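PDB 6GCV: chemotaxis transducer from Pseudomonas aeruginosa, which senses nitrate for chemotaxis by binding it directly in a PilJ-type ligand-binding domain and probably passes the signal on as a transmembrane chemoreceptor. Local coordinates for residues Gly25-Leu30 / Ala56-Ser61; Ala35-Gln40 / Lys49-Thr54; Gln40-Ala45 / Asp101-Pro106; Gln91-Tyr96 / Thr120-Glu125. All coordinates share one frame; numbering follows the deposited sequence. Where two conformers were deposited one is given.

Interaction 1: Gly25-Leu30 / Ala56-Ser61. With NO3 (nitrate ion), chain D.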
loop_
_atom_site.group_PDB
_atom_site.type_symbol
_atom_site.label_atom_id
_atom_site.label_comp_id
_atom_site.label_asym_id
_atom_site.label_seq_id
_atom_site.Cartn_x
_atom_site.Cartn_y
_atom_site.Cartn_z
ATOM N N GLY A 25 4.916 7.332 0.970
ATOM C CA GLY A 25 4.678 6.100 0.258
ATOM C C GLY A 25 3.711 5.182 0.988
ATOM O O GLY A 25 2.815 4.588 0.351
ATOM N N ALA A 26 3.852 5.091 2.305
ATOM C CA ALA A 26 2.982 4.218 3.085
ATOM C C ALA A 26 1.515 4.639 2.997
ATOM O O ALA A 26 0.645 3.798 3.185
ATOM C CB ALA A 26 3.455 4.117 4.522
ATOM N N GLN A 27 1.242 5.913 2.701
ATOM C CA GLN A 27 -0.152 6.322 2.496
ATOM C C GLN A 27 -0.803 5.491 1.390
ATOM O O GLN A 27 -1.995 5.193 1.418
ATOM C CB GLN A 27 -0.255 7.798 2.125
ATOM C CG GLN A 27 0.228 8.799 3.161
ATOM C CD GLN A 27 -0.607 8.762 4.420
ATOM O OE1 GLN A 27 -0.550 7.790 5.194
ATOM N NE2 GLN A 27 -1.375 9.843 4.666
ATOM N N ARG A 28 -0.031 5.208 0.342
ATOM C CA ARG A 28 -0.520 4.398 -0.767
ATOM C C ARG A 28 -1.013 3.050 -0.250
ATOM O O ARG A 28 -2.146 2.617 -0.524
ATOM C CB ARG A 28 0.573 4.163 -1.814
ATOM C CG ARG A 28 1.166 5.439 -2.419
ATOM C CD ARG A 28 2.234 5.139 -3.463
ATOM N NE ARG A 28 3.389 4.474 -2.855
ATOM C CZ ARG A 28 4.578 4.365 -3.460
ATOM N NH1 ARG A 28 4.777 4.931 -4.638
ATOM N NH2 ARG A 28 5.584 3.742 -2.850
ATOM N N MET A 29 -0.181 2.401 0.537
ATOM C CA MET A 29 -0.544 1.123 1.135
ATOM C C MET A 29 -1.766 1.256 2.042
ATOM O O MET A 29 -2.679 0.416 1.967
ATOM C CB MET A 29 0.643 0.571 1.908
ATOM C CG MET A 29 0.401 -0.750 2.603
ATOM S SD MET A 29 -0.438 -0.598 4.206
ATOM C CE MET A 29 0.835 0.168 5.166
ATOM N N LEU A 30 -1.768 2.296 2.888
ATOM C CA LEU A 30 -2.851 2.389 3.851
ATOM C C LEU A 30 -4.199 2.538 3.149
ATOM O O LEU A 30 -5.208 1.982 3.610
ATOM C CB LEU A 30 -2.607 3.530 4.833
ATOM C CG LEU A 30 -1.431 3.313 5.796
ATOM C CD1 LEU A 30 -1.060 4.601 6.480
ATOM C CD2 LEU A 30 -1.717 2.245 6.831
ATOM N N ALA A 56 -6.660 5.898 11.215
ATOM C CA ALA A 56 -5.911 6.791 12.099
ATOM C C ALA A 56 -4.463 6.916 11.676
ATOM O O ALA A 56 -3.899 8.013 11.696
ATOM C CB ALA A 56 -6.004 6.343 13.548
ATOM N N GLN A 57 -3.853 5.813 11.236
ATOM C CA GLN A 57 -2.459 5.900 10.740
ATOM C C GLN A 57 -2.384 6.829 9.520
ATOM O O GLN A 57 -1.453 7.654 9.397
ATOM C CB GLN A 57 -1.919 4.525 10.399
ATOM C CG GLN A 57 -1.650 3.602 11.546
ATOM C CD GLN A 57 -0.413 3.926 12.348
ATOM O OE1 GLN A 57 0.312 4.907 12.132
ATOM N NE2 GLN A 57 -0.173 3.080 13.328
ATOM N N TYR A 58 -3.324 6.670 8.597
ATOM C CA TYR A 58 -3.356 7.515 7.413
ATOM C C TYR A 58 -3.495 8.989 7.806
ATOM O O TYR A 58 -2.793 9.870 7.295
ATOM C CB TYR A 58 -4.484 7.090 6.457
ATOM C CG TYR A 58 -4.639 8.022 5.277
ATOM C CD1 TYR A 58 -5.291 9.212 5.380
ATOM C CD2 TYR A 58 -4.021 7.747 4.077
ATOM C CE1 TYR A 58 -5.298 10.128 4.353
ATOM C CE2 TYR A 58 -4.089 8.630 3.004
ATOM C CZ TYR A 58 -4.724 9.835 3.166
ATOM O OH TYR A 58 -4.744 10.748 2.124
ATOM N N GLU A 59 -4.415 9.266 8.730
ATOM C CA GLU A 59 -4.686 10.668 9.084
ATOM C C GLU A 59 -3.544 11.243 9.859
ATOM O O GLU A 59 -3.259 12.441 9.733
ATOM C CB GLU A 59 -5.992 10.778 9.833
ATOM C CG GLU A 59 -7.199 10.509 8.945
ATOM C CD GLU A 59 -8.512 10.990 9.461
ATOM O OE1 GLU A 59 -8.578 11.576 10.571
ATOM O OE2 GLU A 59 -9.485 10.897 8.709
ATOM N N ARG A 60 -2.856 10.445 10.670
ATOM C CA ARG A 60 -1.716 10.926 11.427
ATOM C C ARG A 60 -0.618 11.328 10.447
ATOM O O ARG A 60 -0.015 12.403 10.543
ATOM C CB ARG A 60 -1.237 9.803 12.364
ATOM C CG ARG A 60 -0.074 10.138 13.247
ATOM C CD ARG A 60 0.102 9.083 14.311
ATOM N NE ARG A 60 0.602 7.807 13.824
ATOM C CZ ARG A 60 1.905 7.463 13.799
ATOM N NH1 ARG A 60 2.841 8.308 14.130
ATOM N NH2 ARG A 60 2.298 6.259 13.420
ATOM N N SER A 61 -0.370 10.450 9.467
ATOM C CA SER A 61 0.629 10.745 8.466
ATOM C C SER A 61 0.260 11.956 7.631
ATOM O O SER A 61 1.133 12.757 7.325
ATOM C CB SER A 61 0.855 9.534 7.575
ATOM O OG SER A 61 1.526 8.547 8.309
HETATM N N NO3 D . 4.104 2.096 -0.166
HETATM O O1 NO3 D . 5.219 2.647 -0.172
HETATM O O2 NO3 D . 3.691 1.464 0.883
HETATM O O3 NO3 D . 3.299 2.077 -1.155
HETATM O O HOH W 1 1.824 6.890 6.102
HETATM O O HOH W 2 -1.846 11.832 2.616
#

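Interaction 2: Ala35-Gln40 / Lys49-Thr54. With NA (sodium ion), chain E; ACT (acetate ion), chain G.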
loop_
_atom_site.group_PDB
_atom_site.type_symbol
_atom_site.label_atom_id
_atom_site.label_comp_id
_atom_site.label_asym_id
_atom_site.label_seq_id
_atom_site.Cartn_x
_atom_site.Cartn_y
_atom_site.Cartn_z
ATOM N N ALA A 35 -9.368 -0.307 2.573
ATOM C CA ALA A 35 -10.410 -0.838 1.706
ATOM C C ALA A 35 -10.626 -2.336 1.973
ATOM O O ALA A 35 -11.759 -2.808 2.058
ATOM C CB ALA A 35 -10.074 -0.615 0.251
ATOM N N ARG A 36 -9.542 -3.087 2.076
ATOM C CA ARG A 36 -9.706 -4.484 2.374
ATOM C C ARG A 36 -10.391 -4.729 3.711
ATOM O O ARG A 36 -11.244 -5.591 3.830
ATOM C CB ARG A 36 -8.475 -5.277 2.080
ATOM C CG ARG A 36 -7.291 -5.099 2.863
ATOM C CD ARG A 36 -7.127 -6.168 3.924
ATOM N NE ARG A 36 -5.816 -6.058 4.529
ATOM C CZ ARG A 36 -5.436 -6.574 5.692
ATOM N NH1 ARG A 36 -6.337 -6.972 6.573
ATOM N NH2 ARG A 36 -4.138 -6.420 6.033
ATOM N N GLU A 37 -10.019 -3.952 4.721
ATOM C CA GLU A 37 -10.658 -4.098 6.033
ATOM C C GLU A 37 -12.162 -3.763 5.955
ATOM O O GLU A 37 -12.980 -4.448 6.620
ATOM C CB GLU A 37 -9.946 -3.204 7.039
ATOM C CG GLU A 37 -8.573 -3.715 7.389
ATOM C CD GLU A 37 -7.682 -2.742 8.124
ATOM O OE1 GLU A 37 -7.899 -1.529 8.006
ATOM O OE2 GLU A 37 -6.704 -3.178 8.802
ATOM N N ALA A 38 -12.516 -2.706 5.227
ATOM C CA ALA A 38 -13.937 -2.349 5.099
ATOM C C ALA A 38 -14.724 -3.415 4.366
ATOM O O ALA A 38 -15.866 -3.725 4.737
ATOM C CB ALA A 38 -14.062 -1.004 4.428
ATOM N N LEU A 39 -14.137 -3.972 3.294
ATOM C CA LEU A 39 -14.817 -5.035 2.554
ATOM C C LEU A 39 -14.981 -6.301 3.415
ATOM O O LEU A 39 -16.013 -6.985 3.344
ATOM C CB LEU A 39 -14.054 -5.360 1.263
ATOM C CG LEU A 39 -14.070 -4.214 0.232
ATOM C CD1 LEU A 39 -12.977 -4.472 -0.794
ATOM C CD2 LEU A 39 -15.395 -4.074 -0.444
ATOM N N GLN A 40 -13.998 -6.601 4.236
ATOM C CA GLN A 40 -14.116 -7.738 5.132
ATOM C C GLN A 40 -15.242 -7.543 6.190
ATOM O O GLN A 40 -15.972 -8.470 6.524
ATOM C CB GLN A 40 -12.788 -8.040 5.777
ATOM C CG GLN A 40 -12.778 -9.378 6.488
ATOM C CD GLN A 40 -11.369 -9.882 6.716
ATOM O OE1 GLN A 40 -10.461 -9.611 5.921
ATOM N NE2 GLN A 40 -11.170 -10.611 7.798
ATOM N N LYS A 49 -12.146 -2.244 14.936
ATOM C CA LYS A 49 -10.993 -1.627 15.577
ATOM C C LYS A 49 -9.817 -1.535 14.620
ATOM O O LYS A 49 -9.052 -0.588 14.651
ATOM C CB LYS A 49 -10.605 -2.390 16.833
ATOM C CG LYS A 49 -11.719 -2.387 17.882
ATOM C CD LYS A 49 -11.345 -3.209 19.107
ATOM C CE LYS A 49 -11.397 -4.692 18.799
ATOM N NZ LYS A 49 -11.310 -5.530 20.004
ATOM N N ALA A 50 -9.677 -2.525 13.768
ATOM C CA ALA A 50 -8.569 -2.574 12.797
ATOM C C ALA A 50 -8.759 -1.497 11.752
ATOM O O ALA A 50 -7.816 -0.801 11.402
ATOM C CB ALA A 50 -8.463 -3.950 12.160
ATOM N N LEU A 51 -9.971 -1.377 11.228
ATOM C CA LEU A 51 -10.259 -0.348 10.271
ATOM C C LEU A 51 -9.977 1.038 10.851
ATOM O O LEU A 51 -9.346 1.877 10.233
ATOM C CB LEU A 51 -11.688 -0.452 9.765
ATOM C CG LEU A 51 -12.143 0.634 8.766
ATOM C CD1 LEU A 51 -11.273 0.690 7.543
ATOM C CD2 LEU A 51 -13.598 0.462 8.354
ATOM N N ALA A 52 -10.478 1.282 12.068
ATOM C CA ALA A 52 -10.228 2.555 12.722
ATOM C C ALA A 52 -8.761 2.827 12.848
ATOM O O ALA A 52 -8.317 3.965 12.641
ATOM C CB ALA A 52 -10.921 2.633 14.075
ATOM N N ALA A 53 -7.993 1.826 13.261
ATOM C CA ALA A 53 -6.565 2.041 13.449
ATOM C C ALA A 53 -5.852 2.385 12.146
ATOM O O ALA A 53 -4.946 3.234 12.120
ATOM C CB ALA A 53 -5.960 0.825 14.104
ATOM N N THR A 54 -6.233 1.724 11.055
ATOM C CA THR A 54 -5.618 2.007 9.749
ATOM C C THR A 54 -5.940 3.421 9.270
ATOM O O THR A 54 -5.064 4.158 8.788
ATOM C CB THR A 54 -6.048 0.957 8.704
ATOM O OG1 THR A 54 -5.726 -0.334 9.240
ATOM C CG2 THR A 54 -5.352 1.181 7.410
HETATM NA NA NA E . -11.872 -5.741 9.021
HETATM C C ACT G . -5.789 -6.186 10.033
HETATM O O ACT G . -5.454 -7.396 9.825
HETATM O OXT ACT G . -6.743 -5.639 9.374
HETATM C CH3 ACT G . -4.927 -5.303 10.882
HETATM O O HOH W 3 -9.271 -6.786 9.309
#

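Interaction 3: Gln40-Ala45 / Asp101-Pro106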
loop_
_atom_site.group_PDB
_atom_site.type_symbol
_atom_site.label_atom_id
_atom_site.label_comp_id
_atom_site.label_asym_id
_atom_site.label_seq_id
_atom_site.Cartn_x
_atom_site.Cartn_y
_atom_site.Cartn_z
ATOM N N GLN A 40 -13.998 -6.601 4.236
ATOM C CA GLN A 40 -14.116 -7.738 5.132
ATOM C C GLN A 40 -15.242 -7.543 6.190
ATOM O O GLN A 40 -15.972 -8.470 6.524
ATOM C CB GLN A 40 -12.788 -8.040 5.777
ATOM C CG GLN A 40 -12.778 -9.378 6.488
ATOM C CD GLN A 40 -11.369 -9.882 6.716
ATOM O OE1 GLN A 40 -10.461 -9.611 5.921
ATOM N NE2 GLN A 40 -11.170 -10.611 7.798
ATOM N N LEU A 41 -15.351 -6.318 6.680
ATOM C CA LEU A 41 -16.488 -5.943 7.527
ATOM C C LEU A 41 -17.802 -6.100 6.757
ATOM O O LEU A 41 -18.799 -6.605 7.325
ATOM C CB LEU A 41 -16.330 -4.509 8.057
ATOM C CG LEU A 41 -15.310 -4.388 9.202
ATOM C CD1 LEU A 41 -14.730 -3.000 9.349
ATOM C CD2 LEU A 41 -15.967 -4.820 10.533
ATOM N N ARG A 42 -17.846 -5.713 5.495
ATOM C CA ARG A 42 -19.084 -5.897 4.749
ATOM C C ARG A 42 -19.511 -7.356 4.671
ATOM O O ARG A 42 -20.704 -7.673 4.694
ATOM C CB ARG A 42 -18.959 -5.291 3.354
ATOM C CG ARG A 42 -20.300 -5.157 2.670
ATOM C CD ARG A 42 -20.250 -4.296 1.420
ATOM N NE ARG A 42 -21.557 -4.022 0.895
ATOM C CZ ARG A 42 -22.435 -3.177 1.447
ATOM N NH1 ARG A 42 -22.064 -2.400 2.443
ATOM N NH2 ARG A 42 -23.643 -3.077 0.929
ATOM N N LEU A 43 -18.526 -8.234 4.631
ATOM C CA LEU A 43 -18.706 -9.684 4.604
ATOM C C LEU A 43 -19.001 -10.296 5.967
ATOM O O LEU A 43 -19.253 -11.472 6.061
ATOM C CB LEU A 43 -17.465 -10.348 3.976
ATOM C CG LEU A 43 -17.352 -10.166 2.456
ATOM C CD1 LEU A 43 -15.899 -10.305 1.995
ATOM C CD2 LEU A 43 -18.241 -11.159 1.746
ATOM N N GLY A 44 -18.971 -9.501 7.036
ATOM C CA GLY A 44 -19.300 -10.008 8.384
ATOM C C GLY A 44 -18.172 -10.730 9.067
ATOM O O GLY A 44 -18.420 -11.427 10.072
ATOM N N ALA A 45 -16.938 -10.578 8.559
ATOM C CA ALA A 45 -15.779 -11.255 9.147
ATOM C C ALA A 45 -14.667 -10.308 9.512
ATOM O O ALA A 45 -13.504 -10.703 9.607
ATOM C CB ALA A 45 -15.265 -12.346 8.216
ATOM N N ASP A 101 -16.848 4.044 5.567
ATOM C CA ASP A 101 -17.777 3.885 6.653
ATOM C C ASP A 101 -19.063 3.202 6.199
ATOM O O ASP A 101 -19.622 2.420 6.929
ATOM C CB ASP A 101 -18.097 5.289 7.198
ATOM C CG ASP A 101 -19.022 5.289 8.403
ATOM O OD1 ASP A 101 -19.429 4.217 8.912
ATOM O OD2 ASP A 101 -19.339 6.410 8.850
ATOM N N GLN A 102 -19.527 3.535 4.998
ATOM C CA GLN A 102 -20.731 2.918 4.437
ATOM C C GLN A 102 -20.466 1.469 3.994
ATOM O O GLN A 102 -21.255 0.577 4.282
ATOM C CB GLN A 102 -21.234 3.725 3.263
ATOM C CG GLN A 102 -21.729 5.107 3.666
ATOM C CD GLN A 102 -22.808 5.049 4.719
ATOM O OE1 GLN A 102 -22.695 5.683 5.783
ATOM N NE2 GLN A 102 -23.859 4.312 4.442
ATOM N N VAL A 103 -19.360 1.240 3.295
ATOM C CA VAL A 103 -19.008 -0.102 2.847
ATOM C C VAL A 103 -18.942 -1.063 3.987
ATOM O O VAL A 103 -19.403 -2.201 3.891
ATOM C CB VAL A 103 -17.682 -0.076 2.060
ATOM C CG1 VAL A 103 -17.136 -1.493 1.826
ATOM C CG2 VAL A 103 -17.899 0.651 0.734
ATOM N N ALA A 104 -18.361 -0.622 5.097
ATOM C CA ALA A 104 -18.134 -1.487 6.248
ATOM C C ALA A 104 -19.414 -1.935 6.980
ATOM O O ALA A 104 -19.326 -2.801 7.844
ATOM C CB ALA A 104 -17.191 -0.796 7.213
ATOM N N GLN A 105 -20.546 -1.309 6.683
ATOM C CA GLN A 105 -21.824 -1.653 7.291
ATOM C C GLN A 105 -22.536 -2.695 6.413
ATOM O O GLN A 105 -22.944 -2.376 5.301
ATOM C CB GLN A 105 -22.699 -0.416 7.405
ATOM C CG GLN A 105 -22.172 0.638 8.345
ATOM C CD GLN A 105 -23.004 1.880 8.327
ATOM O OE1 GLN A 105 -24.197 1.822 8.545
ATOM N NE2 GLN A 105 -22.385 2.996 8.132
ATOM N N PRO A 106 -22.681 -3.939 6.895
ATOM C CA PRO A 106 -23.230 -4.970 6.017
ATOM C C PRO A 106 -24.562 -4.672 5.393
ATOM O O PRO A 106 -24.842 -5.160 4.308
ATOM C CB PRO A 106 -23.262 -6.209 6.905
ATOM C CG PRO A 106 -22.133 -5.977 7.864
ATOM C CD PRO A 106 -22.209 -4.500 8.166
HETATM O O HOH W 4 -23.369 -7.326 3.532
#

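Interaction 4: Gln91-Tyr96 / Thr120-Glu125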
loop_
_atom_site.group_PDB
_atom_site.type_symbol
_atom_site.label_atom_id
_atom_site.label_comp_id
_atom_site.label_asym_id
_atom_site.label_seq_id
_atom_site.Cartn_x
_atom_site.Cartn_y
_atom_site.Cartn_z
ATOM N N GLN A 91 -9.092 16.359 -0.466
ATOM C CA GLN A 91 -10.499 16.426 -0.879
ATOM C C GLN A 91 -11.007 15.046 -1.286
ATOM O O GLN A 91 -12.133 14.672 -0.933
ATOM C CB GLN A 91 -10.693 17.483 -1.961
ATOM C CG GLN A 91 -10.472 18.924 -1.401
ATOM C CD GLN A 91 -11.320 19.292 -0.137
ATOM O OE1 GLN A 91 -12.552 19.360 -0.217
ATOM N NE2 GLN A 91 -10.654 19.564 1.023
ATOM N N ILE A 92 -10.187 14.278 -2.000
ATOM C CA ILE A 92 -10.567 12.918 -2.401
ATOM C C ILE A 92 -10.684 12.047 -1.157
ATOM O O ILE A 92 -11.648 11.290 -0.977
ATOM C CB ILE A 92 -9.541 12.314 -3.377
ATOM C CG1 ILE A 92 -9.528 13.132 -4.678
ATOM C CG2 ILE A 92 -9.798 10.832 -3.662
ATOM C CD1 ILE A 92 -8.283 12.884 -5.486
ATOM N N TRP A 93 -9.722 12.179 -0.249
ATOM C CA TRP A 93 -9.729 11.422 0.992
ATOM C C TRP A 93 -11.022 11.615 1.781
ATOM O O TRP A 93 -11.604 10.653 2.273
ATOM C CB TRP A 93 -8.494 11.792 1.842
ATOM C CG TRP A 93 -8.614 11.355 3.266
ATOM C CD1 TRP A 93 -8.720 12.135 4.346
ATOM C CD2 TRP A 93 -8.705 10.025 3.727
ATOM N NE1 TRP A 93 -8.851 11.369 5.477
ATOM C CE2 TRP A 93 -8.851 10.056 5.106
ATOM C CE3 TRP A 93 -8.629 8.781 3.100
ATOM C CZ2 TRP A 93 -8.954 8.911 5.860
ATOM C CZ3 TRP A 93 -8.742 7.660 3.867
ATOM C CH2 TRP A 93 -8.910 7.733 5.225
ATOM N N GLY A 94 -11.496 12.849 1.921
ATOM C CA GLY A 94 -12.740 13.046 2.668
ATOM C C GLY A 94 -13.896 12.242 2.124
ATOM O O GLY A 94 -14.677 11.648 2.874
ATOM N N ARG A 95 -14.022 12.202 0.813
ATOM C CA ARG A 95 -15.097 11.443 0.187
ATOM C C ARG A 95 -14.871 9.945 0.328
ATOM O O ARG A 95 -15.799 9.191 0.585
ATOM C CB ARG A 95 -15.244 11.854 -1.280
ATOM C CG ARG A 95 -15.758 13.287 -1.446
ATOM C CD ARG A 95 -15.890 13.709 -2.896
ATOM N NE ARG A 95 -14.627 14.124 -3.511
ATOM C CZ ARG A 95 -14.130 15.366 -3.491
ATOM N NH1 ARG A 95 -14.760 16.338 -2.845
ATOM N NH2 ARG A 95 -12.979 15.636 -4.099
ATOM N N TYR A 96 -13.639 9.507 0.168
ATOM C CA TYR A 96 -13.306 8.078 0.307
ATOM C C TYR A 96 -13.562 7.593 1.715
ATOM O O TYR A 96 -14.097 6.488 1.920
ATOM C CB TYR A 96 -11.836 7.883 -0.066
ATOM C CG TYR A 96 -11.325 6.460 -0.068
ATOM C CD1 TYR A 96 -11.851 5.498 -0.933
ATOM C CD2 TYR A 96 -10.309 6.087 0.757
ATOM C CE1 TYR A 96 -11.326 4.203 -0.954
ATOM C CE2 TYR A 96 -9.760 4.815 0.730
ATOM C CZ TYR A 96 -10.245 3.883 -0.146
ATOM O OH TYR A 96 -9.660 2.627 -0.261
ATOM N N THR A 120 -8.971 3.415 -6.345
ATOM C CA THR A 120 -7.935 3.495 -7.367
ATOM C C THR A 120 -7.546 4.944 -7.652
ATOM O O THR A 120 -6.364 5.261 -7.846
ATOM C CB THR A 120 -8.408 2.747 -8.616
ATOM O OG1 THR A 120 -8.504 1.360 -8.262
ATOM C CG2 THR A 120 -7.473 2.981 -9.834
ATOM N N GLU A 121 -8.534 5.838 -7.678
ATOM C CA GLU A 121 -8.274 7.241 -7.884
ATOM C C GLU A 121 -7.418 7.815 -6.778
ATOM O O GLU A 121 -6.434 8.526 -7.030
ATOM C CB GLU A 121 -9.595 8.021 -8.027
ATOM C CG GLU A 121 -9.416 9.523 -8.172
ATOM C CD GLU A 121 -10.717 10.277 -8.296
ATOM O OE1 GLU A 121 -11.757 9.671 -8.647
ATOM O OE2 GLU A 121 -10.686 11.508 -8.099
ATOM N N LEU A 122 -7.797 7.531 -5.534
ATOM C CA LEU A 122 -7.010 8.025 -4.402
ATOM C C LEU A 122 -5.584 7.499 -4.459
ATOM O O LEU A 122 -4.617 8.229 -4.267
ATOM C CB LEU A 122 -7.666 7.689 -3.067
ATOM C CG LEU A 122 -6.861 8.067 -1.826
ATOM C CD1 LEU A 122 -6.632 9.547 -1.768
ATOM C CD2 LEU A 122 -7.557 7.613 -0.554
ATOM N N LEU A 123 -5.459 6.195 -4.715
ATOM C CA LEU A 123 -4.136 5.575 -4.837
ATOM C C LEU A 123 -3.279 6.313 -5.868
ATOM O O LEU A 123 -2.103 6.629 -5.602
ATOM C CB LEU A 123 -4.307 4.090 -5.197
ATOM C CG LEU A 123 -3.027 3.342 -5.495
ATOM C CD1 LEU A 123 -2.065 3.360 -4.336
ATOM C CD2 LEU A 123 -3.353 1.928 -5.913
ATOM N N GLY A 124 -3.884 6.619 -7.010
ATOM C CA GLY A 124 -3.159 7.334 -8.069
ATOM C C GLY A 124 -2.679 8.696 -7.621
ATOM O O GLY A 124 -1.568 9.110 -7.943
ATOM N N GLU A 125 -3.541 9.417 -6.912
ATOM C CA GLU A 125 -3.164 10.754 -6.433
ATOM C C GLU A 125 -2.133 10.714 -5.331
ATOM O O GLU A 125 -1.286 11.605 -5.251
ATOM C CB GLU A 125 -4.375 11.572 -6.036
ATOM C CG GLU A 125 -5.337 11.772 -7.212
ATOM C CD GLU A 125 -4.753 12.542 -8.385
ATOM O OE1 GLU A 125 -3.761 13.283 -8.250
ATOM O OE2 GLU A 125 -5.325 12.427 -9.490
#

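Interaction 1: Gly25-Leu30 / Ala56-Ser61
Gln27 of helix 18-42 reaches across to Tyr58 and Ser61 of helix 48-67, and its amide carries the polar side of this antiparallel helix pair. Gln27 CB sits 4.0 Å from Tyr58 CE2, beside the phenol ring. A bend at chi2 (-64°) turns the chain so that Gln27 CD packs 3.6 Å from Ser61 CB. There the amide splits its work. Gln27 OE1 rests 3.3 Å from Ser61 CB and accepts from a water that in turn accepts from Ser61 OG, a hydroxyl also bonded to Arg72. Gln27 NE2 donates to Tyr58 O at 3.0 Å, almost straight at 172° and in the plane of the amide. NE2 also lies over one face of the Tyr58 ring, offset toward its rim, the two planes only 12° apart; a second water joins it to Tyr58 OH. Beside this, Leu30 CD1 lies on the backbone at Tyr58 N, 3.7 Å away. Arg28 points away from helix 48-67, and its NE and NH2 both donate to a nitrate, NH2 to O1 at 2.9 Å; Arg28 NH2 of the second subunit binds the same ion. With an arginine from each subunit on one anion, the nitrate probably offsets part of the positive charge where the subunits meet, while the Gln27 amide has its rotation fixed by a backbone carbonyl and two waters.

Interaction 2: Ala35-Gln40 / Lys49-Thr54
Glu37 and Thr54 make the polar contact: Thr54 OG1 lies 2.8 Å from Glu37 OE1 and 3.0 Å from Ala50 O, two acceptors competing for one hydroxyl proton. Lys33 binds both side chains, through a salt bridge to Glu37 OE2 and a hydrogen bond to Thr54 OG1. With CG anti to its own carbonyl carbon (chi1 -71°) and the rest of the chain extended, Glu37 spans the gap to helix 48-67.

The apolar part is small. Ala38 CB meets Leu51 CD2 at 4.2 Å, and the Leu51 CD1 branch lies beside Glu37. These segments belong to a helical hairpin, helices 18-42 and 48-67 running antiparallel with the axes of these short segments 9.2 Å apart, which makes up half of a four-helix bundle.

Ions gather on the flank. Glu37 O binds a sodium ion at 2.9 Å, a site that also includes Asp47, and a water on the sodium donates to acetate OXT. Glu37 OE2 is 2.5 Å from acetate OXT, so close that one of the two acid groups probably holds a proton. Arg36 NH1 adds a weak bond to acetate O, and Arg36 NH2 is hydrogen-bonded to Gln32 and Thr120 of the second subunit.

Interaction 3: Gln40-Ala45 / Asp101-Pro106
Arg42 makes the direct hydrogen bond of this contact, from NH1 to Val103 O at 3.0 Å. The carbonyl oxygen lies in the guanidinium plane, at its edge, but the nitrogen stands 37° above the carbonyl plane and so misses the lone pairs. The chain gets there by running straight out, CG anti to the backbone N (chi1 -166°) and extended through NE, with CB, CG and CD all passing alongside Val103 O. Gln105 O comes as near to the same NH1, also 3.0 Å, and Pro106 O lies over one face of the guanidinium group. NH2 donates to Ser108 O further along the chain, so this one side chain gathers backbone oxygens on both sides of Pro106.

A water adds a second polar link, donating to both Arg42 O and Pro106 O, the latter at 2.7 Å.

Van der Waals contacts fill in the rest. Leu41 CB packs against Ala104 CB at 3.9 Å and against Ala104 O, while the Pro106 ring edges up to the other backbone, its CG 3.4 Å from Leu41 O. Val103 continues this surface inward, where it meets Ala38 and Leu39.

Within 40-45, Gln40 NE2 donates to Ala45 O at 3.0 Å and also bonds to Ser116 of the second subunit. Gly44, with positive phi, turns the chain here: Ala45 N bonds back to Gln40 O and Gly44 N to Leu41 O, the Schellman motif that commonly ends an alpha helix, placed where two helices of the bundle finish side by side.

Interaction 4: Gln91-Tyr96 / Thr120-Glu125
Ile92 slides past Leu122, the two side chains pointing in opposite directions, with Ile92 CG2 3.8 Å from Leu122 CB and nearly as close to its CD1. This is the second antiparallel pair of the four-helix bundle: helix 80-103 against helix 112-137, the local axes 10.0 Å apart and 152° between their directions. No hydrogen bond links the two segments, and apolar surface does most of the work.

The CG1 branch of Ile92 carries CD1 outward into the crook of two acidic side chains. There Ile92 CD1 meets the CG methylene of Glu125 at 3.6 Å, the side chains crossing at about a right angle, and Glu121 OE2 at 3.8 Å. Glu125 is bent at chi2 (-62°), which turns its methylene to Ile92 and leaves OE1 to bond with Gln85.

Leu122 covers the inner side. Its CD2 branch reaches between two aromatic residues, coming as near as 3.4 Å to Tyr96 CD2, a tight contact. The hydroxyl of that tyrosine goes on to hydrogen-bond Ser31 O and Ser119 OG, tying the pair to helix 18-42. Trp93 stacks on Tyr58 of helix 48-67, yet still offers its rim to Leu122: Trp93 CE3 is 4.0 Å from Leu122 CD2, which lies in the indole plane, and the same CE3 sits in plane at the edge of the Tyr96 ring.

Overall arrangement
From the N terminus, helix 18-42 runs out and helix 48-67 returns along it. Interaction 1 closes that hairpin near the centre of the folded chain, and interaction 2, nested inside its loop, closes it nearer the turn; the two touch through Leu30 and Thr54. Interaction 3 crosses both, joining the end of helix 18-42 to the end of helix 80-103, and it touches interaction 2 through Leu51 and Leu41. Interaction 4 opens after 1 and 2 have closed and crosses interaction 3, pairing helices 80-103 and 112-137. It meets interaction 1 where Arg28 packs on Leu123, joining the two hairpins of the bundle, and all four contacts also touch the second subunit.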